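Local coordinates for heme-binding protein A / AI-2 binding protein A (Helicobacter pylori SS1, PDB 6OFQ) that probably captures short peptides in the periplasm, as a type II substrate-binding protein, and hands them to an ABC transporter for uptake, at residues F102-W108 against K207-G212. Sequence-based numbering, arbitrary orientation.
Sequences FHQTKYW and KPVGTG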
ATOM      1  N   PHE A 102      21.598  14.433  -0.626  1.00  8.12           N
ATOM      2  CA  PHE A 102      20.345  14.628   0.069  1.00  8.19           C
ATOM      3  C   PHE A 102      19.846  16.068  -0.090  1.00  9.74           C
ATOM      4  O   PHE A 102      20.631  16.999  -0.219  1.00 10.93           O
ATOM      5  CB  PHE A 102      20.442  14.252   1.539  1.00  7.46           C
ATOM      6  CG  PHE A 102      20.463  12.768   1.791  1.00  8.10           C
ATOM      7  CD1 PHE A 102      19.295  12.048   1.846  1.00  7.38           C
ATOM      8  CD2 PHE A 102      21.704  12.135   1.933  1.00  8.12           C
ATOM      9  CE1 PHE A 102      19.320  10.669   2.071  1.00  8.13           C
ATOM     10  CE2 PHE A 102      21.718  10.763   2.165  1.00  8.66           C
ATOM     11  CZ  PHE A 102      20.548  10.057   2.315  1.00  8.20           C
ATOM     12  N   HIS A 103      18.528  16.208   0.019  1.00  8.46           N
ATOM     13  CA  HIS A 103      17.921  17.550  -0.099  1.00  8.44           C
ATOM     14  C   HIS A 103      18.482  18.564   0.900  1.00  9.04           C
ATOM     15  O   HIS A 103      18.824  18.223   2.009  1.00  9.96           O
ATOM     16  CB  HIS A 103      16.442  17.461   0.231  1.00  8.14           C
ATOM     17  CG  HIS A 103      15.709  16.539  -0.677  1.00  7.59           C
ATOM     18  ND1 HIS A 103      14.653  15.791  -0.228  1.00  7.13           N
ATOM     19  CD2 HIS A 103      15.854  16.265  -1.986  1.00  8.01           C
ATOM     20  CE1 HIS A 103      14.208  15.038  -1.216  1.00  6.69           C
ATOM     21  NE2 HIS A 103      14.898  15.323  -2.304  1.00  6.80           N
ATOM     22  N   GLN A 104      18.473  19.827   0.502  1.00 10.39           N
ATOM     23  CA  GLN A 104      18.679  20.897   1.484  1.00 11.88           C
ATOM     24  C   GLN A 104      17.347  21.647   1.662  1.00  9.76           C
ATOM     25  O   GLN A 104      16.712  21.908   0.651  1.00 12.12           O
ATOM     26  CB  GLN A 104      19.739  21.844   0.952  1.00 15.11           C
ATOM     27  CG  GLN A 104      21.152  21.262   1.038  1.00 19.12           C
ATOM     28  CD  GLN A 104      22.113  22.096   0.198  1.00 25.89           C
ATOM     29  OE1 GLN A 104      22.031  22.052  -1.025  1.00 31.60           O
ATOM     30  NE2 GLN A 104      22.914  22.969   0.843  1.00 24.84           N
ATOM     31  N   THR A 105      16.997  21.957   2.900  1.00 11.15           N
ATOM     32  CA  THR A 105      15.740  22.614   3.205  1.00 12.05           C
ATOM     33  C   THR A 105      16.056  23.676   4.255  1.00 13.37           C
ATOM     34  O   THR A 105      17.186  23.697   4.785  1.00 12.93           O
ATOM     35  CB  THR A 105      14.787  21.592   3.821  1.00 10.36           C
ATOM     36  OG1 THR A 105      15.339  21.159   5.065  1.00  9.21           O
ATOM     37  CG2 THR A 105      14.488  20.392   2.897  1.00 10.79           C
ATOM     38  N   LYS A 106      15.017  24.329   4.764  1.00 14.25           N
ATOM     39  CA  LYS A 106      15.289  25.305   5.841  1.00 15.59           C
ATOM     40  C   LYS A 106      15.746  24.656   7.142  1.00 15.28           C
ATOM     41  O   LYS A 106      16.424  25.277   7.983  1.00 14.82           O
ATOM     42  CB  LYS A 106      14.054  26.200   6.020  1.00 19.16           C
ATOM     43  CG  LYS A 106      12.954  25.631   6.877  1.00 21.41           C
ATOM     44  CD  LYS A 106      11.823  26.660   7.028  1.00 29.42           C
ATOM     45  CE  LYS A 106      10.546  26.049   7.581  1.00 33.24           C
ATOM     46  NZ  LYS A 106       9.616  27.056   8.181  1.00 33.96           N
ATOM     47  N   TYR A 107      15.417  23.384   7.369  1.00 11.71           N
ATOM     48  CA  TYR A 107      15.689  22.660   8.591  1.00 11.98           C
ATOM     49  C   TYR A 107      16.954  21.761   8.523  1.00 11.97           C
ATOM     50  O   TYR A 107      17.329  21.129   9.519  1.00 13.50           O
ATOM     51  CB  TYR A 107      14.483  21.877   9.083  1.00 11.86           C
ATOM     52  CG  TYR A 107      13.863  21.003   8.005  1.00 11.78           C
ATOM     53  CD1 TYR A 107      14.360  19.727   7.762  1.00 11.14           C
ATOM     54  CD2 TYR A 107      12.772  21.447   7.291  1.00 11.48           C
ATOM     55  CE1 TYR A 107      13.800  18.948   6.782  1.00 10.56           C
ATOM     56  CE2 TYR A 107      12.159  20.631   6.373  1.00 11.01           C
ATOM     57  CZ  TYR A 107      12.694  19.384   6.085  1.00  9.58           C
ATOM     58  OH  TYR A 107      12.085  18.620   5.108  1.00  7.90           O
ATOM     59  N   TRP A 108      17.452  21.580   7.321  1.00 11.09           N
ATOM     60  CA  TRP A 108      18.642  20.791   7.038  1.00 12.23           C
ATOM     61  C   TRP A 108      19.428  21.483   5.928  1.00 13.38           C
ATOM     62  O   TRP A 108      19.200  21.344   4.719  1.00 13.76           O
ATOM     63  CB  TRP A 108      18.265  19.322   6.744  1.00 11.55           C
ATOM     64  CG  TRP A 108      19.464  18.498   6.387  1.00  9.75           C
ATOM     65  CD1 TRP A 108      19.745  17.893   5.218  1.00  9.65           C
ATOM     66  CD2 TRP A 108      20.553  18.140   7.254  1.00  9.95           C
ATOM     67  NE1 TRP A 108      20.922  17.190   5.263  1.00  8.70           N
ATOM     68  CE2 TRP A 108      21.424  17.304   6.517  1.00 10.56           C
ATOM     69  CE3 TRP A 108      20.875  18.455   8.571  1.00 12.24           C
ATOM     70  CZ2 TRP A 108      22.591  16.804   7.073  1.00 10.73           C
ATOM     71  CZ3 TRP A 108      22.035  17.995   9.110  1.00 11.85           C
ATOM     72  CH2 TRP A 108      22.858  17.144   8.364  1.00 11.97           C
ATOM     73  N   LYS A 207       9.913  16.123   9.322  1.00  7.14           N
ATOM     74  CA  LYS A 207      10.602  17.098   8.482  1.00  7.78           C
ATOM     75  C   LYS A 207      11.646  16.297   7.698  1.00  7.75           C
ATOM     76  O   LYS A 207      12.784  16.136   8.137  1.00  7.35           O
ATOM     77  CB  LYS A 207      11.209  18.208   9.366  1.00  9.76           C
ATOM     78  CG  LYS A 207      10.143  19.112   9.974  1.00 13.93           C
ATOM     79  CD  LYS A 207      10.780  20.087  10.953  1.00 19.53           C
ATOM     80  CE  LYS A 207       9.647  20.859  11.618  1.00 30.68           C
ATOM     81  NZ  LYS A 207      10.040  21.701  12.795  1.00 37.59           N
ATOM     82  N   PRO A 208      11.249  15.668   6.582  1.00  5.91           N
ATOM     83  CA  PRO A 208      12.049  14.612   6.015  1.00  6.60           C
ATOM     84  C   PRO A 208      13.152  15.107   5.122  1.00  6.39           C
ATOM     85  O   PRO A 208      13.057  16.157   4.524  1.00  6.89           O
ATOM     86  CB  PRO A 208      10.997  13.815   5.233  1.00  6.33           C
ATOM     87  CG  PRO A 208      10.007  14.866   4.747  1.00  6.41           C
ATOM     88  CD  PRO A 208       9.905  15.763   5.963  1.00  6.07           C
ATOM     89  N   VAL A 209      14.201  14.283   4.961  1.00  5.85           N
ATOM     90  CA  VAL A 209      15.291  14.479   4.053  1.00  6.03           C
ATOM     91  C   VAL A 209      15.540  13.251   3.178  1.00  5.78           C
ATOM     92  O   VAL A 209      15.798  12.201   3.733  1.00  6.94           O
ATOM     93  CB  VAL A 209      16.561  14.875   4.851  1.00  6.12           C
ATOM     94  CG1 VAL A 209      17.760  15.002   3.929  1.00  6.73           C
ATOM     95  CG2 VAL A 209      16.340  16.210   5.573  1.00  7.36           C
ATOM     96  N   GLY A 210      15.416  13.413   1.877  1.00  5.25           N
ATOM     97  CA  GLY A 210      15.575  12.279   0.936  1.00  4.76           C
ATOM     98  C   GLY A 210      16.460  12.671  -0.213  1.00  5.35           C
ATOM     99  O   GLY A 210      17.079  13.745  -0.226  1.00  6.21           O
ATOM    100  N   THR A 211      16.485  11.844  -1.239  1.00  5.33           N
ATOM    101  CA  THR A 211      17.198  12.101  -2.479  1.00  5.10           C
ATOM    102  C   THR A 211      16.330  12.259  -3.716  1.00  5.03           C
ATOM    103  O   THR A 211      16.854  12.454  -4.799  1.00  5.54           O
ATOM    104  CB  THR A 211      18.201  10.975  -2.766  1.00  5.28           C
ATOM    105  OG1 THR A 211      17.520   9.725  -2.869  1.00  5.70           O
ATOM    106  CG2 THR A 211      19.271  10.834  -1.708  1.00  5.60           C
ATOM    107  N   GLY A 212      15.015  12.136  -3.551  1.00  4.54           N
ATOM    108  CA  GLY A 212      14.140  12.054  -4.693  1.00  4.68           C
ATOM    109  C   GLY A 212      13.889  13.314  -5.463  1.00  5.01           C
ATOM    110  O   GLY A 212      14.436  14.379  -5.128  1.00  5.06           O
TER
HETATM  111  O   HOH W   1      12.708  16.732   1.676  1.00  7.71           O
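Gly210 O sits directly over the centre of the His103 imidazole, 3.0 Å above its plane, while accepting the backbone N-H of the same residue (His103 N to Gly210 O 2.9 Å). Two loops of the type II periplasmic binding-protein fold are joined here: the one between strand 91-96 and helix 116-127, and the one leading into strand 214-220. The imidazole is held at both nitrogens. Its NE2 donates almost straight (172°) to Gly212 O at 3.0 Å, with the acceptor in the ring plane; Asn230 ND2 is also hydrogen-bonded to that oxygen. ND1 is hydrogen-bonded to a water, which donates to Pro208 O. Val209 wedges its methyls between the aromatics: CG1 reaches Phe102 CB and Trp108 CD1, and CG2 also packs on Trp108 while meeting the Tyr107 ring edge. Thr211 CG2 sits over one face of Phe102, offset toward the rim, in a CH-pi contact; its OG1 is hydrogen-bonded to Asp63 OD2. A type I turn from Thr105 to Trp108 presents Tyr107, whose ring is sandwiched between Thr105 OG1 and Lys207 CB, the latter 3.7 Å from the centroid. Tyr107 OH donates at 2.7 Å to Pro208 O, the carbonyl oxygen that also accepts from the water.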